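Local atomic coordinates of NmrA family protein (Shigella flexneri 2a, PDB entry 3QVO), a protein that is of unknown function but probably binds NAD(P) through a Rossmann fold of the NmrA type. Residues R119-G127 against L148-I158; G192-L203 against I221-D229. One frame throughout, in Å; residues are numbered along the deposited sequence.

Interaction 1: residues R119-G127 against L148-I158; sequences RLIFVLSLG and LKPFRRAADAI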
ATOM      1  N   ARG A 119     -10.107   7.603   1.408  1.00 54.33           N
ATOM      2  CA  ARG A 119      -8.649   7.729   1.433  1.00 53.76           C
ATOM      3  C   ARG A 119      -7.951   6.402   1.232  1.00 52.24           C
ATOM      4  O   ARG A 119      -8.098   5.491   2.076  1.00 51.32           O
ATOM      5  CB  ARG A 119      -8.188   8.376   2.745  1.00 55.02           C
ATOM      6  CG  ARG A 119      -6.731   8.811   2.710  1.00 55.40           C
ATOM      7  CD  ARG A 119      -6.522  10.018   1.848  1.00 57.07           C
ATOM      8  NE  ARG A 119      -5.132  10.454   1.871  1.00 58.14           N
ATOM      9  CZ  ARG A 119      -4.187  10.074   1.021  1.00 57.61           C
ATOM     10  NH1 ARG A 119      -2.980  10.549   1.167  1.00 62.82           N
ATOM     11  NH2 ARG A 119      -4.438   9.267   0.006  1.00 57.51           N
ATOM     12  N   LEU A 120      -7.197   6.304   0.123  1.00 52.04           N
ATOM     13  CA  LEU A 120      -6.508   5.091  -0.302  1.00 50.92           C
ATOM     14  C   LEU A 120      -5.027   5.304  -0.508  1.00 52.13           C
ATOM     15  O   LEU A 120      -4.601   6.254  -1.192  1.00 52.93           O
ATOM     16  CB  LEU A 120      -7.111   4.597  -1.632  1.00 51.21           C
ATOM     17  CG  LEU A 120      -6.470   3.385  -2.338  1.00 51.10           C
ATOM     18  CD1 LEU A 120      -6.626   2.072  -1.501  1.00 47.40           C
ATOM     19  CD2 LEU A 120      -7.043   3.236  -3.743  1.00 47.98           C
ATOM     20  N   ILE A 121      -4.228   4.417   0.087  1.00 52.52           N
ATOM     21  CA  ILE A 121      -2.775   4.355  -0.148  1.00 52.30           C
ATOM     22  C   ILE A 121      -2.552   3.015  -0.814  1.00 52.99           C
ATOM     23  O   ILE A 121      -2.897   1.976  -0.241  1.00 52.65           O
ATOM     24  CB  ILE A 121      -1.967   4.435   1.171  1.00 52.47           C
ATOM     25  CG1 ILE A 121      -2.337   5.707   1.928  1.00 53.72           C
ATOM     26  CG2 ILE A 121      -0.476   4.399   0.876  1.00 50.74           C
ATOM     27  CD1 ILE A 121      -1.795   5.794   3.363  1.00 54.85           C
ATOM     28  N   PHE A 122      -2.056   3.030  -2.049  1.00 53.68           N
ATOM     29  CA  PHE A 122      -2.010   1.832  -2.852  1.00 54.16           C
ATOM     30  C   PHE A 122      -0.590   1.628  -3.409  1.00 55.56           C
ATOM     31  O   PHE A 122      -0.054   2.475  -4.161  1.00 55.12           O
ATOM     32  CB  PHE A 122      -3.033   1.937  -3.977  1.00 54.10           C
ATOM     33  CG  PHE A 122      -3.423   0.596  -4.630  1.00 55.13           C
ATOM     34  CD1 PHE A 122      -2.627   0.005  -5.572  1.00 58.85           C
ATOM     35  CD2 PHE A 122      -4.624  -0.027  -4.325  1.00 55.23           C
ATOM     36  CE1 PHE A 122      -3.018  -1.199  -6.187  1.00 59.81           C
ATOM     37  CE2 PHE A 122      -5.012  -1.222  -4.916  1.00 54.73           C
ATOM     38  CZ  PHE A 122      -4.217  -1.807  -5.839  1.00 58.41           C
ATOM     39  N   VAL A 123      -0.003   0.502  -3.024  1.00 56.08           N
ATOM     40  CA  VAL A 123       1.372   0.159  -3.408  1.00 57.37           C
ATOM     41  C   VAL A 123       1.354  -0.664  -4.634  1.00 58.66           C
ATOM     42  O   VAL A 123       0.678  -1.696  -4.675  1.00 58.96           O
ATOM     43  CB  VAL A 123       2.121  -0.604  -2.310  1.00 57.74           C
ATOM     44  CG1 VAL A 123       3.580  -0.948  -2.795  1.00 59.37           C
ATOM     45  CG2 VAL A 123       2.185   0.249  -1.070  1.00 55.60           C
ATOM     46  N   LEU A 124       2.071  -0.196  -5.661  1.00 60.48           N
ATOM     47  CA  LEU A 124       2.287  -1.004  -6.851  1.00 62.26           C
ATOM     48  C   LEU A 124       3.756  -1.348  -6.993  1.00 64.22           C
ATOM     49  O   LEU A 124       4.589  -0.524  -7.424  1.00 63.61           O
ATOM     50  CB  LEU A 124       1.744  -0.317  -8.115  1.00 63.59           C
ATOM     51  CG  LEU A 124       0.207  -0.291  -8.240  1.00 64.39           C
ATOM     52  CD1 LEU A 124      -0.234   0.786  -9.232  1.00 66.55           C
ATOM     53  CD2 LEU A 124      -0.350  -1.667  -8.648  1.00 65.23           C
ATOM     54  N   SER A 125       4.039  -2.612  -6.697  1.00 65.93           N
ATOM     55  CA  SER A 125       5.380  -3.150  -6.661  1.00 69.05           C
ATOM     56  C   SER A 125       5.327  -4.490  -7.340  1.00 71.87           C
ATOM     57  O   SER A 125       4.457  -5.285  -7.018  1.00 72.23           O
ATOM     58  CB  SER A 125       5.803  -3.336  -5.186  1.00 68.24           C
ATOM     59  OG  SER A 125       7.092  -3.890  -5.074  1.00 72.83           O
ATOM     60  N   LEU A 126       6.246  -4.787  -8.245  1.00 75.80           N
ATOM     61  CA  LEU A 126       6.070  -6.005  -9.054  1.00 79.32           C
ATOM     62  C   LEU A 126       6.344  -7.278  -8.287  1.00 81.69           C
ATOM     63  O   LEU A 126       5.739  -8.309  -8.570  1.00 83.65           O
ATOM     64  CB  LEU A 126       6.974  -6.039 -10.278  1.00 82.22           C
ATOM     65  CG  LEU A 126       6.745  -5.117 -11.467  1.00 83.19           C
ATOM     66  CD1 LEU A 126       7.781  -5.559 -12.532  1.00 87.47           C
ATOM     67  CD2 LEU A 126       5.295  -5.148 -11.981  1.00 84.66           C
ATOM     68  N   GLY A 127       7.289  -7.238  -7.361  1.00 83.26           N
ATOM     69  CA  GLY A 127       7.594  -8.420  -6.560  1.00 85.43           C
ATOM     70  C   GLY A 127       8.225  -9.505  -7.405  1.00 89.22           C
ATOM     71  O   GLY A 127       9.285  -9.289  -8.005  1.00 91.56           O
ATOM     72  N   LEU A 148       3.047  -6.143 -16.704  1.00 96.49           N
ATOM     73  CA  LEU A 148       2.760  -4.789 -16.225  1.00 92.85           C
ATOM     74  C   LEU A 148       1.346  -4.294 -16.621  1.00 89.94           C
ATOM     75  O   LEU A 148       0.883  -3.316 -16.048  1.00 87.27           O
ATOM     76  CB  LEU A 148       3.815  -3.786 -16.709  1.00 94.08           C
ATOM     77  CG  LEU A 148       5.111  -3.712 -15.895  1.00 96.06           C
ATOM     78  CD1 LEU A 148       5.894  -5.040 -15.955  1.00 99.44           C
ATOM     79  CD2 LEU A 148       5.989  -2.553 -16.410  1.00 99.20           C
ATOM     80  N   LYS A 149       0.678  -4.929 -17.598  1.00 89.56           N
ATOM     81  CA  LYS A 149      -0.621  -4.404 -18.041  1.00 87.67           C
ATOM     82  C   LYS A 149      -1.665  -4.319 -16.890  1.00 82.51           C
ATOM     83  O   LYS A 149      -2.305  -3.303 -16.750  1.00 79.66           O
ATOM     84  CB  LYS A 149      -1.188  -5.120 -19.277  1.00 90.59           C
ATOM     85  CG  LYS A 149      -0.885  -4.410 -20.660  1.00 97.62           C
ATOM     86  CD  LYS A 149      -1.054  -2.815 -20.677  1.00 99.67           C
ATOM     87  CE  LYS A 149      -2.519  -2.326 -20.352  1.00 98.96           C
ATOM     88  NZ  LYS A 149      -2.637  -0.856 -20.016  1.00 96.22           N
ATOM     89  N   PRO A 150      -1.811  -5.374 -16.073  1.00 79.85           N
ATOM     90  CA  PRO A 150      -2.711  -5.286 -14.938  1.00 76.86           C
ATOM     91  C   PRO A 150      -2.329  -4.178 -13.978  1.00 73.23           C
ATOM     92  O   PRO A 150      -3.195  -3.493 -13.481  1.00 70.83           O
ATOM     93  CB  PRO A 150      -2.571  -6.650 -14.263  1.00 77.36           C
ATOM     94  CG  PRO A 150      -2.151  -7.540 -15.309  1.00 80.99           C
ATOM     95  CD  PRO A 150      -1.372  -6.756 -16.301  1.00 82.43           C
ATOM     96  N   PHE A 151      -1.041  -3.989 -13.755  1.00 72.14           N
ATOM     97  CA  PHE A 151      -0.585  -2.916 -12.912  1.00 70.52           C
ATOM     98  C   PHE A 151      -0.963  -1.579 -13.471  1.00 69.01           C
ATOM     99  O   PHE A 151      -1.358  -0.675 -12.713  1.00 67.11           O
ATOM    100  CB  PHE A 151       0.929  -2.965 -12.719  1.00 72.05           C
ATOM    101  CG  PHE A 151       1.355  -3.946 -11.683  1.00 75.36           C
ATOM    102  CD1 PHE A 151       1.066  -5.299 -11.820  1.00 82.02           C
ATOM    103  CD2 PHE A 151       2.054  -3.546 -10.586  1.00 77.44           C
ATOM    104  CE1 PHE A 151       1.458  -6.226 -10.844  1.00 83.73           C
ATOM    105  CE2 PHE A 151       2.458  -4.470  -9.626  1.00 80.12           C
ATOM    106  CZ  PHE A 151       2.150  -5.803  -9.754  1.00 81.82           C
ATOM    107  N   ARG A 152      -0.823  -1.429 -14.777  1.00 69.22           N
ATOM    108  CA  ARG A 152      -1.160  -0.154 -15.407  1.00 69.65           C
ATOM    109  C   ARG A 152      -2.662   0.070 -15.359  1.00 67.56           C
ATOM    110  O   ARG A 152      -3.122   1.159 -15.110  1.00 67.25           O
ATOM    111  CB  ARG A 152      -0.677  -0.104 -16.855  1.00 72.65           C
ATOM    112  CG  ARG A 152      -0.007   1.204 -17.217  1.00 75.46           C
ATOM    113  CD  ARG A 152       0.802   1.077 -18.485  1.00 81.77           C
ATOM    114  NE  ARG A 152       2.163   0.583 -18.283  1.00 84.05           N
ATOM    115  CZ  ARG A 152       3.129   1.264 -17.664  1.00 84.61           C
ATOM    116  NH1 ARG A 152       4.346   0.732 -17.552  1.00 85.84           N
ATOM    117  NH2 ARG A 152       2.892   2.473 -17.148  1.00 82.08           N
ATOM    118  N   ARG A 153      -3.419  -0.978 -15.601  1.00 66.91           N
ATOM    119  CA  ARG A 153      -4.846  -0.889 -15.533  1.00 66.32           C
ATOM    120  C   ARG A 153      -5.316  -0.593 -14.088  1.00 63.23           C
ATOM    121  O   ARG A 153      -6.207   0.239 -13.910  1.00 61.71           O
ATOM    122  CB  ARG A 153      -5.498  -2.146 -16.114  1.00 68.25           C
ATOM    123  CG  ARG A 153      -5.403  -2.238 -17.641  1.00 71.86           C
ATOM    124  CD  ARG A 153      -6.500  -3.169 -18.200  1.00 78.02           C
ATOM    125  NE  ARG A 153      -6.401  -4.526 -17.641  1.00 81.47           N
ATOM    126  CZ  ARG A 153      -5.678  -5.531 -18.154  1.00 87.61           C
ATOM    127  NH1 ARG A 153      -4.967  -5.374 -19.284  1.00 91.27           N
ATOM    128  NH2 ARG A 153      -5.675  -6.721 -17.541  1.00 87.72           N
ATOM    129  N   ALA A 154      -4.677  -1.204 -13.077  1.00 61.47           N
ATOM    130  CA  ALA A 154      -4.942  -0.857 -11.655  1.00 59.29           C
ATOM    131  C   ALA A 154      -4.666   0.610 -11.391  1.00 58.59           C
ATOM    132  O   ALA A 154      -5.520   1.295 -10.878  1.00 57.67           O
ATOM    133  CB  ALA A 154      -4.158  -1.710 -10.703  1.00 57.60           C
ATOM    134  N   ALA A 155      -3.507   1.101 -11.809  1.00 59.26           N
ATOM    135  CA  ALA A 155      -3.144   2.510 -11.587  1.00 59.09           C
ATOM    136  C   ALA A 155      -4.129   3.466 -12.233  1.00 59.94           C
ATOM    137  O   ALA A 155      -4.551   4.443 -11.598  1.00 58.27           O
ATOM    138  CB  ALA A 155      -1.732   2.803 -12.111  1.00 59.40           C
ATOM    139  N   ASP A 156      -4.456   3.200 -13.509  1.00 61.22           N
ATOM    140  CA  ASP A 156      -5.394   4.024 -14.247  1.00 62.20           C
ATOM    141  C   ASP A 156      -6.772   4.034 -13.573  1.00 61.46           C
ATOM    142  O   ASP A 156      -7.451   5.060 -13.559  1.00 62.60           O
ATOM    143  CB  ASP A 156      -5.578   3.505 -15.686  1.00 65.14           C
ATOM    144  CG  ASP A 156      -4.323   3.647 -16.581  1.00 67.74           C
ATOM    145  OD1 ASP A 156      -3.283   4.265 -16.207  1.00 69.30           O
ATOM    146  OD2 ASP A 156      -4.389   3.091 -17.690  1.00 71.28           O
ATOM    147  N   ALA A 157      -7.212   2.887 -13.060  1.00 60.25           N
ATOM    148  CA  ALA A 157      -8.503   2.796 -12.434  1.00 59.65           C
ATOM    149  C   ALA A 157      -8.486   3.672 -11.171  1.00 58.65           C
ATOM    150  O   ALA A 157      -9.430   4.404 -10.907  1.00 60.06           O
ATOM    151  CB  ALA A 157      -8.876   1.329 -12.116  1.00 58.55           C
ATOM    152  N   ILE A 158      -7.400   3.603 -10.403  1.00 56.67           N
ATOM    153  CA  ILE A 158      -7.262   4.407  -9.203  1.00 54.85           C
ATOM    154  C   ILE A 158      -7.290   5.883  -9.565  1.00 56.33           C
ATOM    155  O   ILE A 158      -8.092   6.635  -8.998  1.00 56.02           O
ATOM    156  CB  ILE A 158      -6.037   3.991  -8.427  1.00 53.88           C
ATOM    157  CG1 ILE A 158      -6.290   2.620  -7.791  1.00 53.22           C
ATOM    158  CG2 ILE A 158      -5.642   5.025  -7.379  1.00 53.33           C
ATOM    159  CD1 ILE A 158      -5.045   1.934  -7.328  1.00 54.61           C
TER

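Interaction 2: residues G192-L203 against I221-D229; sequences GTIVSRKSVAAL and INQPGTDGD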
ATOM      1  N   GLY A 192      16.602   6.357  -8.590  1.00 82.39           N
ATOM      2  CA  GLY A 192      17.439   5.313  -8.020  1.00 82.36           C
ATOM      3  C   GLY A 192      16.947   3.915  -8.245  1.00 80.06           C
ATOM      4  O   GLY A 192      15.850   3.694  -8.671  1.00 77.56           O
ATOM      5  N   THR A 193      17.783   2.971  -7.895  1.00 81.23           N
ATOM      6  CA  THR A 193      17.592   1.572  -8.210  1.00 81.72           C
ATOM      7  C   THR A 193      16.846   0.755  -7.158  1.00 78.38           C
ATOM      8  O   THR A 193      16.182  -0.195  -7.502  1.00 76.36           O
ATOM      9  CB  THR A 193      18.995   0.980  -8.407  1.00 85.62           C
ATOM     10  OG1 THR A 193      19.392   1.201  -9.774  1.00 92.18           O
ATOM     11  CG2 THR A 193      19.063  -0.498  -8.048  1.00 88.61           C
ATOM     12  N   ILE A 194      17.022   1.102  -5.876  1.00 77.91           N
ATOM     13  CA  ILE A 194      16.543   0.290  -4.754  1.00 76.83           C
ATOM     14  C   ILE A 194      15.901   1.157  -3.665  1.00 75.25           C
ATOM     15  O   ILE A 194      16.083   2.376  -3.628  1.00 75.93           O
ATOM     16  CB  ILE A 194      17.680  -0.519  -4.110  1.00 80.01           C
ATOM     17  CG1 ILE A 194      18.681   0.407  -3.374  1.00 82.34           C
ATOM     18  CG2 ILE A 194      18.443  -1.387  -5.156  1.00 82.01           C
ATOM     19  CD1 ILE A 194      19.997  -0.256  -2.972  1.00 81.97           C
ATOM     20  N   VAL A 195      15.150   0.517  -2.777  1.00 73.45           N
ATOM     21  CA  VAL A 195      14.656   1.176  -1.575  1.00 71.46           C
ATOM     22  C   VAL A 195      14.295   0.132  -0.546  1.00 70.71           C
ATOM     23  O   VAL A 195      13.831  -0.950  -0.888  1.00 69.88           O
ATOM     24  CB  VAL A 195      13.463   2.103  -1.876  1.00 69.11           C
ATOM     25  CG1 VAL A 195      12.211   1.315  -2.214  1.00 66.05           C
ATOM     26  CG2 VAL A 195      13.232   3.033  -0.729  1.00 67.57           C
ATOM     27  N   SER A 196      14.570   0.434   0.715  1.00 71.02           N
ATOM     28  CA  SER A 196      14.225  -0.461   1.791  1.00 71.08           C
ATOM     29  C   SER A 196      12.710  -0.489   2.003  1.00 67.92           C
ATOM     30  O   SER A 196      12.001   0.511   1.854  1.00 65.72           O
ATOM     31  CB  SER A 196      14.930  -0.030   3.096  1.00 73.60           C
ATOM     32  OG  SER A 196      14.341   1.147   3.656  1.00 71.02           O
ATOM     33  N   ARG A 197      12.217  -1.665   2.326  1.00 67.87           N
ATOM     34  CA  ARG A 197      10.840  -1.824   2.747  1.00 65.38           C
ATOM     35  C   ARG A 197      10.538  -0.926   3.949  1.00 65.74           C
ATOM     36  O   ARG A 197       9.471  -0.336   4.048  1.00 64.18           O
ATOM     37  CB  ARG A 197      10.612  -3.275   3.135  1.00 65.90           C
ATOM     38  CG  ARG A 197      10.601  -4.221   1.964  1.00 67.87           C
ATOM     39  CD  ARG A 197       9.978  -5.562   2.316  1.00 69.57           C
ATOM     40  NE  ARG A 197       9.887  -6.428   1.149  1.00 71.66           N
ATOM     41  CZ  ARG A 197      10.915  -7.055   0.586  1.00 74.86           C
ATOM     42  NH1 ARG A 197      10.725  -7.808  -0.489  1.00 76.04           N
ATOM     43  NH2 ARG A 197      12.134  -6.913   1.062  1.00 77.08           N
ATOM     44  N   LYS A 198      11.484  -0.819   4.867  1.00 68.63           N
ATOM     45  CA  LYS A 198      11.281   0.020   6.042  1.00 70.05           C
ATOM     46  C   LYS A 198      11.064   1.463   5.612  1.00 68.75           C
ATOM     47  O   LYS A 198      10.225   2.166   6.197  1.00 67.90           O
ATOM     48  CB  LYS A 198      12.472  -0.121   6.981  1.00 73.60           C
ATOM     49  CG  LYS A 198      12.248   0.242   8.409  1.00 78.05           C
ATOM     50  CD  LYS A 198      13.335  -0.405   9.324  1.00 86.38           C
ATOM     51  CE  LYS A 198      12.939  -1.875   9.716  1.00 88.49           C
ATOM     52  NZ  LYS A 198      13.953  -2.607  10.528  1.00 89.98           N
ATOM     53  N   SER A 199      11.752   1.881   4.552  1.00 68.39           N
ATOM     54  CA  SER A 199      11.566   3.222   4.032  1.00 68.05           C
ATOM     55  C   SER A 199      10.134   3.407   3.558  1.00 66.02           C
ATOM     56  O   SER A 199       9.467   4.402   3.888  1.00 65.13           O
ATOM     57  CB  SER A 199      12.507   3.508   2.871  1.00 69.83           C
ATOM     58  OG  SER A 199      13.892   3.488   3.267  1.00 71.52           O
ATOM     59  N   VAL A 200       9.652   2.437   2.798  1.00 64.71           N
ATOM     60  CA  VAL A 200       8.336   2.558   2.221  1.00 62.35           C
ATOM     61  C   VAL A 200       7.291   2.522   3.329  1.00 61.40           C
ATOM     62  O   VAL A 200       6.323   3.263   3.292  1.00 59.45           O
ATOM     63  CB  VAL A 200       8.081   1.481   1.173  1.00 62.14           C
ATOM     64  CG1 VAL A 200       6.680   1.653   0.559  1.00 59.70           C
ATOM     65  CG2 VAL A 200       9.152   1.551   0.094  1.00 63.32           C
ATOM     66  N   ALA A 201       7.517   1.691   4.335  1.00 62.43           N
ATOM     67  CA  ALA A 201       6.614   1.655   5.494  1.00 62.07           C
ATOM     68  C   ALA A 201       6.586   2.990   6.217  1.00 62.60           C
ATOM     69  O   ALA A 201       5.524   3.457   6.638  1.00 62.25           O
ATOM     70  CB  ALA A 201       6.988   0.541   6.460  1.00 62.26           C
ATOM     71  N   ALA A 202       7.745   3.615   6.359  1.00 64.84           N
ATOM     72  CA  ALA A 202       7.827   4.928   7.003  1.00 65.07           C
ATOM     73  C   ALA A 202       6.969   5.943   6.260  1.00 63.44           C
ATOM     74  O   ALA A 202       6.294   6.735   6.870  1.00 64.37           O
ATOM     75  CB  ALA A 202       9.252   5.391   7.069  1.00 67.46           C
ATOM     76  N   LEU A 203       7.003   5.936   4.944  1.00 62.69           N
ATOM     77  CA  LEU A 203       6.164   6.858   4.176  1.00 61.77           C
ATOM     78  C   LEU A 203       4.684   6.561   4.433  1.00 59.18           C
ATOM     79  O   LEU A 203       3.919   7.453   4.685  1.00 58.66           O
ATOM     80  CB  LEU A 203       6.448   6.750   2.669  1.00 60.78           C
ATOM     81  CG  LEU A 203       5.693   7.756   1.766  1.00 60.02           C
ATOM     82  CD1 LEU A 203       5.850   9.278   2.144  1.00 60.52           C
ATOM     83  CD2 LEU A 203       6.107   7.545   0.314  1.00 59.53           C
ATOM     84  N   ILE A 221       9.467   5.901  -5.192  1.00 64.99           N
ATOM     85  CA  ILE A 221      10.238   5.966  -3.957  1.00 65.87           C
ATOM     86  C   ILE A 221      11.570   5.222  -4.168  1.00 68.04           C
ATOM     87  O   ILE A 221      11.588   4.026  -4.446  1.00 67.17           O
ATOM     88  CB  ILE A 221       9.487   5.291  -2.763  1.00 64.56           C
ATOM     89  CG1 ILE A 221       7.996   5.646  -2.734  1.00 63.02           C
ATOM     90  CG2 ILE A 221      10.114   5.677  -1.405  1.00 63.10           C
ATOM     91  CD1 ILE A 221       7.140   4.575  -1.974  1.00 61.97           C
ATOM     92  N   ASN A 222      12.680   5.935  -4.037  1.00 70.51           N
ATOM     93  CA  ASN A 222      14.002   5.300  -4.090  1.00 72.93           C
ATOM     94  C   ASN A 222      14.979   5.802  -2.997  1.00 74.92           C
ATOM     95  O   ASN A 222      14.867   6.918  -2.519  1.00 74.80           O
ATOM     96  CB  ASN A 222      14.628   5.520  -5.471  1.00 74.59           C
ATOM     97  CG  ASN A 222      15.111   6.934  -5.662  1.00 76.10           C
ATOM     98  OD1 ASN A 222      14.342   7.795  -6.077  1.00 77.49           O
ATOM     99  ND2 ASN A 222      16.389   7.190  -5.337  1.00 77.45           N
ATOM    100  N   GLN A 223      15.950   4.963  -2.646  1.00 76.71           N
ATOM    101  CA  GLN A 223      17.040   5.342  -1.769  1.00 79.27           C
ATOM    102  C   GLN A 223      17.945   6.299  -2.549  1.00 81.97           C
ATOM    103  O   GLN A 223      18.172   6.082  -3.737  1.00 83.35           O
ATOM    104  CB  GLN A 223      17.787   4.071  -1.350  1.00 80.97           C
ATOM    105  CG  GLN A 223      18.932   4.225  -0.369  1.00 82.01           C
ATOM    106  CD  GLN A 223      19.405   2.860   0.188  1.00 82.87           C
ATOM    107  OE1 GLN A 223      18.585   1.982   0.563  1.00 76.32           O
ATOM    108  NE2 GLN A 223      20.731   2.681   0.251  1.00 83.06           N
ATOM    109  N   PRO A 224      18.404   7.392  -1.926  1.00 83.17           N
ATOM    110  CA  PRO A 224      19.282   8.293  -2.656  1.00 85.43           C
ATOM    111  C   PRO A 224      20.632   7.668  -2.937  1.00 87.93           C
ATOM    112  O   PRO A 224      21.103   6.847  -2.148  1.00 89.38           O
ATOM    113  CB  PRO A 224      19.461   9.477  -1.700  1.00 86.70           C
ATOM    114  CG  PRO A 224      18.300   9.425  -0.779  1.00 85.19           C
ATOM    115  CD  PRO A 224      17.935   7.980  -0.662  1.00 83.33           C
ATOM    116  N   GLY A 225      21.265   8.084  -4.032  1.00 89.36           N
ATOM    117  CA  GLY A 225      22.631   7.631  -4.368  1.00 92.03           C
ATOM    118  C   GLY A 225      22.695   6.144  -4.698  1.00 91.22           C
ATOM    119  O   GLY A 225      23.581   5.440  -4.253  1.00 93.34           O
ATOM    120  N   THR A 226      21.708   5.652  -5.439  1.00 88.48           N
ATOM    121  CA  THR A 226      21.693   4.259  -5.893  1.00 87.30           C
ATOM    122  C   THR A 226      21.344   4.251  -7.373  1.00 87.38           C
ATOM    123  O   THR A 226      20.717   3.313  -7.887  1.00 85.04           O
ATOM    124  CB  THR A 226      20.645   3.437  -5.123  1.00 84.27           C
ATOM    125  OG1 THR A 226      19.348   4.010  -5.340  1.00 76.75           O
ATOM    126  CG2 THR A 226      20.991   3.388  -3.649  1.00 83.64           C
ATOM    127  N   ASP A 227      21.718   5.337  -8.038  1.00 89.50           N
ATOM    128  CA  ASP A 227      21.464   5.493  -9.450  1.00 91.02           C
ATOM    129  C   ASP A 227      22.345   4.438 -10.166  1.00 92.68           C
ATOM    130  O   ASP A 227      23.399   4.074  -9.664  1.00 93.77           O
ATOM    131  CB  ASP A 227      21.815   6.931  -9.876  1.00 93.64           C
ATOM    132  CG  ASP A 227      21.493   7.222 -11.335  1.00 97.03           C
ATOM    133  OD1 ASP A 227      20.381   6.878 -11.809  1.00 94.77           O
ATOM    134  OD2 ASP A 227      22.397   7.800 -11.998  1.00106.43           O
ATOM    135  N   GLY A 228      21.839   3.911 -11.285  1.00 91.87           N
ATOM    136  CA  GLY A 228      22.453   2.772 -11.964  1.00 93.84           C
ATOM    137  C   GLY A 228      23.620   3.196 -12.793  1.00 96.54           C
ATOM    138  O   GLY A 228      23.659   4.328 -13.284  1.00 96.82           O
ATOM    139  N   ASP A 229      24.566   2.278 -12.950  1.00 99.06           N
ATOM    140  CA  ASP A 229      25.734   2.525 -13.739  1.00101.94           C
ATOM    141  C   ASP A 229      25.402   2.805 -15.207  1.00101.37           C
ATOM    142  O   ASP A 229      24.407   2.337 -15.742  1.00 98.74           O
ATOM    143  CB  ASP A 229      26.685   1.323 -13.667  1.00106.49           C
ATOM    144  CG  ASP A 229      27.312   1.137 -12.301  1.00106.99           C
ATOM    145  OD1 ASP A 229      26.862   1.787 -11.360  1.00108.43           O
ATOM    146  OD2 ASP A 229      28.255   0.339 -12.169  1.00110.05           O
TER
HETATM  147  O   HOH W   1      16.146   2.481   1.675  1.00 67.81           O

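Interaction 1: residues R119-G127 against L148-I158
Phe-122 and Ile-158 meet because their first torsions swing the two side chains together: CG of Phe-122 stands anti to its own backbone nitrogen (chi1 -161°), while the CG1 branch of Ile-158 lies anti to the carbonyl carbon (chi1 -71°) and runs on extended, carrying CD1 onto one face of the ring. This is the sheet-to-helix packing of a Rossmann fold, with strand 119-123 and the loop that follows it packed against helix 149-159. The methyl makes a CH-pi contact, CD1 of Ile-158 sitting 3.5 Å from the centroid of the Phe-122 ring. Deeper in, the Leu-120 and Ile-158 side chains cross at about a right angle, with CD2 of Leu-120 4.2 Å from CG1 of Ile-158.

Past the end of the strand, Leu-124 takes over and splits its two methyls. CD1 of Leu-124 rests 3.8 Å from CB of Ala-155, whereas CD2 of Leu-124 comes within 3.6 Å of CD2 of Phe-151, the two side chains running antiparallel alongside one another. Ala-154 also touches Leu-124, and beyond it Ala-105 of helix 101-114, on the same side of the sheet.

The outer end belongs to Phe-151. CD2 of Leu-126 stands over the centre of its ring, 3.8 Å from the centroid and 11° off the normal, a second CH-pi contact. The other methyl, CD1 of Leu-126, meets CD1 of Leu-148 at 3.9 Å. No hydrogen bond joins the two segments; the carbonyl O of Ser-125 lies near the ring plane at the edge of Phe-151, 3.4 Å from CE2.

Interaction 2: residues G192-L203 against I221-D229
Gln-223 N gives a nearly straight hydrogen bond to Ile-194 O (2.8 Å, 174°), with the donor in the carbonyl plane. Further along, Thr-193 N is shared between two acceptors of one residue, reaching Thr-226 OG1 at 3.2 Å and Thr-226 O at 3.0 Å; both bonds are bent, and the second comes from above the carbonyl plane. The turn bearing Thr-226 is itself pinned through Gln-223 O, which accepts from Asn-222 ND2 and Thr-226 OG1 on opposite faces of its plane. A water completes the polar seam, accepting from Ser-196 N and donating to Gln-223 OE1. Next to it, Ser-196 caps helix 197-209, its OG accepting from Ser-199 N at 2.8 Å.

Gly-192 packs its CA against the Asn-222 amide and Thr-226 OG1. Apolar contacts flank this seam. CG2 of Thr-226 takes CG1 and CD1 of Ile-194, each at 3.8 Å. On the helix side, Ile-221 sends CD1 between CG1 of Val-200 and CD2 of Leu-203, 3.9 Å from each, its CG1 lying anti to the carbonyl carbon (chi1 -43°); its CG2 faces CG2 of Val-195. Leu-168 and Leu-183 also border Ile-221. Strands 194-196 and 217-222 both pair in parallel with strand 164-174, so the arrangement is the branched far end of a Rossmann-like sheet, with a capped helix packed on it.

Both segments of interaction 1 precede those of interaction 2 along the chain; the centres are about 19 Å apart, and the nearest atoms, about 5 Å apart, do not meet. Strand 164-174 joins them: it pairs in parallel with strand 119-123, and it also pairs in parallel with strands 194-196 and 217-222. Helix 149-159 covers one face of strand 119-123, while Ile-121 and Val-123 of that strand turn to helix 197-209, which begins in interaction 2. The two contacts therefore help build the opposite helical layers of one alpha/beta sandwich, consistent with a Rossmann-type NAD(P)-binding domain.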